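Local coordinates for protein PaxB (Photorhabdus luminescens, PDB 6EK4) that probably serves as one component of a two-component alpha-helical pore-forming toxin of the YaxAB type, which perforates target membranes, at residues A[68-71]-A[72-75]; A[305-308]-A[309-313]. All blocks are in the same frame, centred on the assembly; numbering follows the deposited sequence.

Contact 1. Residues A[68-71]-A[72-75]; sequences LQTV and LRQL
The guanidinium of Arg73 lies flat against the helix wall, with Gln69 CB over the centre of one face, 4.1 Å from the plane, and Gln69 C and Thr70 N on that same face. This is an i to i+4 arrangement near the C-terminal end of helix 42-73, part of the long helical bundle of PaxB. The arginine reaches back because its chain bends at chi3 (-44°), which turns NE and CZ over the preceding turn instead of outward. Arginine suits this exposed place: its methylenes pass Gln69 O, while the charged end stays at the surface. Thr70 OG1 lies 3.5 Å from Arg73 NH1. The same hydroxyl is hydrogen-bonded to the backbone oxygen of Pro66, one turn earlier, as is common for threonine within a helix.

In the backbone, Leu72 N bonds nearly straight to Leu68 O (3.0 Å, 169° at the hydrogen), and Arg73 N bonds to Gln69 O at 3.0 Å. Gln74 N makes a weak i to i+3 bond to Val71 O.

The other side of the turn is apolar. Leu68 and Leu72 pack on helix 326-348, touching Leu340 and Leu337 respectively, whereas Val71 and Leu75 meet Val122 of helix 101-141; branched aliphatic residues fill such interhelical grooves well. Between neighbours on this side, Val71 CG1 rests 4.2 Å from Leu72 CD1, and Leu75 CD1 reaches back to within 3.9 Å of Val71 O.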
loop_
_atom_site.group_PDB
_atom_site.type_symbol
_atom_site.label_atom_id
_atom_site.label_comp_id
_atom_site.label_asym_id
_atom_site.label_seq_id
_atom_site.Cartn_x
_atom_site.Cartn_y
_atom_site.Cartn_z
ATOM N N LEU A 68 -16.487 28.796 4.063
ATOM C CA LEU A 68 -16.255 29.553 5.295
ATOM C C LEU A 68 -15.642 30.928 5.029
ATOM O O LEU A 68 -15.895 31.872 5.778
ATOM C CB LEU A 68 -15.368 28.758 6.258
ATOM C CG LEU A 68 -15.997 27.485 6.830
ATOM C CD1 LEU A 68 -14.961 26.682 7.603
ATOM C CD2 LEU A 68 -17.194 27.810 7.713
ATOM N N GLN A 69 -14.838 31.040 3.973
ATOM C CA GLN A 69 -14.302 32.337 3.558
ATOM C C GLN A 69 -15.435 33.292 3.195
ATOM O O GLN A 69 -15.453 34.432 3.650
ATOM C CB GLN A 69 -13.336 32.194 2.378
ATOM C CG GLN A 69 -11.912 31.846 2.784
ATOM C CD GLN A 69 -10.936 31.870 1.619
ATOM O OE1 GLN A 69 -9.738 32.077 1.808
ATOM N NE2 GLN A 69 -11.444 31.657 0.409
ATOM N N THR A 70 -16.382 32.815 2.391
ATOM C CA THR A 70 -17.549 33.612 2.008
ATOM C C THR A 70 -18.323 34.108 3.230
ATOM O O THR A 70 -18.700 35.276 3.295
ATOM C CB THR A 70 -18.514 32.812 1.106
ATOM O OG1 THR A 70 -17.818 32.356 -0.062
ATOM C CG2 THR A 70 -19.705 33.670 0.681
ATOM N N VAL A 71 -18.545 33.218 4.194
ATOM C CA VAL A 71 -19.320 33.542 5.394
ATOM C C VAL A 71 -18.608 34.581 6.268
ATOM O O VAL A 71 -19.218 35.571 6.680
ATOM C CB VAL A 71 -19.626 32.269 6.223
ATOM C CG1 VAL A 71 -20.243 32.621 7.569
ATOM C CG2 VAL A 71 -20.553 31.339 5.451
ATOM N N LEU A 72 -17.326 34.355 6.545
ATOM C CA LEU A 72 -16.540 35.267 7.387
ATOM C C LEU A 72 -16.303 36.633 6.739
ATOM O O LEU A 72 -16.193 37.636 7.443
ATOM C CB LEU A 72 -15.193 34.636 7.771
ATOM C CG LEU A 72 -15.148 33.821 9.069
ATOM C CD1 LEU A 72 -16.363 32.916 9.225
ATOM C CD2 LEU A 72 -13.862 33.009 9.125
ATOM N N ARG A 73 -16.229 36.672 5.411
ATOM C CA ARG A 73 -15.993 37.925 4.682
ATOM C C ARG A 73 -17.205 38.866 4.661
ATOM O O ARG A 73 -17.061 40.042 4.327
ATOM C CB ARG A 73 -15.541 37.637 3.247
ATOM C CG ARG A 73 -14.108 37.132 3.142
ATOM C CD ARG A 73 -13.661 36.841 1.711
ATOM N NE ARG A 73 -14.647 36.110 0.906
ATOM C CZ ARG A 73 -14.358 35.310 -0.125
ATOM N NH1 ARG A 73 -15.345 34.706 -0.778
ATOM N NH2 ARG A 73 -13.100 35.098 -0.513
ATOM N N GLN A 74 -18.385 38.357 5.010
ATOM C CA GLN A 74 -19.598 39.180 5.050
ATOM C C GLN A 74 -19.667 40.101 6.274
ATOM O O GLN A 74 -20.380 41.106 6.249
ATOM C CB GLN A 74 -20.851 38.301 4.994
ATOM C CG GLN A 74 -21.045 37.600 3.659
ATOM C CD GLN A 74 -22.438 37.022 3.485
ATOM O OE1 GLN A 74 -22.598 35.827 3.234
ATOM N NE2 GLN A 74 -23.455 37.869 3.614
ATOM N N LEU A 75 -18.931 39.766 7.333
ATOM C CA LEU A 75 -18.982 40.533 8.587
ATOM C C LEU A 75 -18.223 41.875 8.553
ATOM O O LEU A 75 -18.814 42.910 8.861
ATOM C CB LEU A 75 -18.524 39.674 9.779
ATOM C CG LEU A 75 -19.629 38.876 10.478
ATOM C CD1 LEU A 75 -20.340 37.945 9.507
ATOM C CD2 LEU A 75 -19.058 38.095 11.652
#

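Contact 2. Residues A[305-308]-A[309-313]; sequences LEQA and WNIFA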
loop_
_atom_site.group_PDB
_atom_site.type_symbol
_atom_site.label_atom_id
_atom_site.label_comp_id
_atom_site.label_asym_id
_atom_site.label_seq_id
_atom_site.Cartn_x
_atom_site.Cartn_y
_atom_site.Cartn_z
ATOM N N LEU A 305 -9.045 19.626 10.721
ATOM C CA LEU A 305 -10.031 20.510 10.090
ATOM C C LEU A 305 -11.283 20.625 10.958
ATOM O O LEU A 305 -11.785 21.725 11.189
ATOM C CB LEU A 305 -10.407 20.003 8.694
ATOM C CG LEU A 305 -9.325 20.102 7.615
ATOM C CD1 LEU A 305 -9.669 19.213 6.431
ATOM C CD2 LEU A 305 -9.136 21.543 7.162
ATOM N N GLU A 306 -11.777 19.484 11.435
ATOM C CA GLU A 306 -12.905 19.448 12.369
ATOM C C GLU A 306 -12.584 20.246 13.634
ATOM O O GLU A 306 -13.413 21.017 14.122
ATOM C CB GLU A 306 -13.238 17.999 12.744
ATOM C CG GLU A 306 -14.498 17.834 13.585
ATOM C CD GLU A 306 -14.653 16.436 14.161
ATOM O OE1 GLU A 306 -13.912 15.518 13.743
ATOM O OE2 GLU A 306 -15.525 16.253 15.037
ATOM N N GLN A 307 -11.377 20.046 14.159
ATOM C CA GLN A 307 -10.918 20.749 15.356
ATOM C C GLN A 307 -10.851 22.256 15.118
ATOM O O GLN A 307 -11.291 23.038 15.960
ATOM C CB GLN A 307 -9.543 20.219 15.784
ATOM C CG GLN A 307 -9.047 20.750 17.122
ATOM C CD GLN A 307 -7.686 20.198 17.507
ATOM O OE1 GLN A 307 -7.270 19.141 17.030
ATOM N NE2 GLN A 307 -6.982 20.915 18.376
ATOM N N ALA A 308 -10.305 22.651 13.970
ATOM C CA ALA A 308 -10.176 24.063 13.611
ATOM C C ALA A 308 -11.525 24.783 13.605
ATOM O O ALA A 308 -11.648 25.876 14.159
ATOM C CB ALA A 308 -9.499 24.206 12.255
ATOM N N TRP A 309 -12.534 24.167 12.995
ATOM C CA TRP A 309 -13.852 24.800 12.878
ATOM C C TRP A 309 -14.564 24.893 14.230
ATOM O O TRP A 309 -15.247 25.881 14.501
ATOM C CB TRP A 309 -14.746 24.076 11.857
ATOM C CG TRP A 309 -14.097 23.766 10.524
ATOM C CD1 TRP A 309 -14.341 22.675 9.741
ATOM C CD2 TRP A 309 -13.098 24.536 9.832
ATOM N NE1 TRP A 309 -13.570 22.718 8.608
ATOM C CE2 TRP A 309 -12.797 23.847 8.639
ATOM C CE3 TRP A 309 -12.432 25.739 10.104
ATOM C CZ2 TRP A 309 -11.861 24.320 7.717
ATOM C CZ3 TRP A 309 -11.501 26.207 9.186
ATOM C CH2 TRP A 309 -11.227 25.498 8.008
ATOM N N ASN A 310 -14.407 23.872 15.069
ATOM C CA ASN A 310 -14.961 23.904 16.427
ATOM C C ASN A 310 -14.237 24.912 17.324
ATOM O O ASN A 310 -14.852 25.517 18.205
ATOM C CB ASN A 310 -14.942 22.508 17.067
ATOM C CG ASN A 310 -16.092 21.631 16.597
ATOM O OD1 ASN A 310 -17.188 22.115 16.309
ATOM N ND2 ASN A 310 -15.850 20.327 16.534
ATOM N N ILE A 311 -12.935 25.085 17.097
ATOM C CA ILE A 311 -12.161 26.138 17.759
ATOM C C ILE A 311 -12.640 27.510 17.281
ATOM O O ILE A 311 -12.894 28.400 18.093
ATOM C CB ILE A 311 -10.643 25.979 17.503
ATOM C CG1 ILE A 311 -10.086 24.846 18.370
ATOM C CG2 ILE A 311 -9.894 27.276 17.802
ATOM C CD1 ILE A 311 -8.690 24.400 17.990
ATOM N N PHE A 312 -12.757 27.664 15.963
ATOM C CA PHE A 312 -13.254 28.900 15.349
ATOM C C PHE A 312 -14.627 29.297 15.888
ATOM O O PHE A 312 -14.882 30.473 16.145
ATOM C CB PHE A 312 -13.344 28.737 13.823
ATOM C CG PHE A 312 -12.046 28.972 13.090
ATOM C CD1 PHE A 312 -10.813 28.707 13.680
ATOM C CD2 PHE A 312 -12.067 29.435 11.780
ATOM C CE1 PHE A 312 -9.636 28.921 12.984
ATOM C CE2 PHE A 312 -10.892 29.647 11.081
ATOM C CZ PHE A 312 -9.675 29.390 11.684
ATOM N N ALA A 313 -15.506 28.310 16.053
ATOM C CA ALA A 313 -16.869 28.549 16.527
ATOM C C ALA A 313 -16.893 29.035 17.975
ATOM O O ALA A 313 -17.512 30.054 18.282
ATOM C CB ALA A 313 -17.705 27.285 16.386
#
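Four successive i to i+4 backbone bonds join 305-308 to 309-313 within helix 247-321: Trp309 N to Leu305 O, Asn310 N to Glu306 O, Ile311 N to Gln307 O and Phe312 N to Ala308 O, the last at 2.8 Å. The unbroken series marks regular alpha-helix.

Leu305 and Trp309 run side by side, Leu305 CD2 lying 3.9 Å from CZ2 of the Trp309 indole. Trp309 CG stands beside its own backbone N (chi1 -48°), which lays the ring back over the previous turn; Leu305 O and Ala308 CB lie over one face, off centre. The small Ala308 lets the broad indole settle close to the backbone. Phe312 CE2 meets the indole edge in plane, while Trp309 CE3 lies 4.1 Å above one face of the Phe312 ring.

Gln307 CG lies alongside Ile311 CD1 at 3.8 Å, next to the N-terminal segment (Pro15, Tyr14), whereas Glu306 and Asn310, side by side, touch helix 101-141. Phe312 also meets the rings of Tyr14 and Phe339. Leu305 and Trp309 thus form a buried helix face, both packing on helix 42-73 and Trp309 also on helix 326-348, as in an amphipathic helix of an alpha-helical bundle.

From the N terminus, the chain passes through contact 1 near the C-terminal end of helix 42-73, runs through helix 80-90 to helix 101-141, and reaches contact 2 much later, within helix 247-321. Neither contact closes a long loop: each joins consecutive residues of one helix, so they follow in series and neither nest nor cross. Yet the fold brings them together: the centres of contact 1 and contact 2 are about 15 Å apart, on the same side of the chain's centre. They touch directly where Leu68 CD1 packs 3.6 Å from Trp309 CD2. Helices 101-141 and 326-348 receive side chains from both, with Leu340 meeting Leu68 and Trp309, so four helices of the bundle are tied together here.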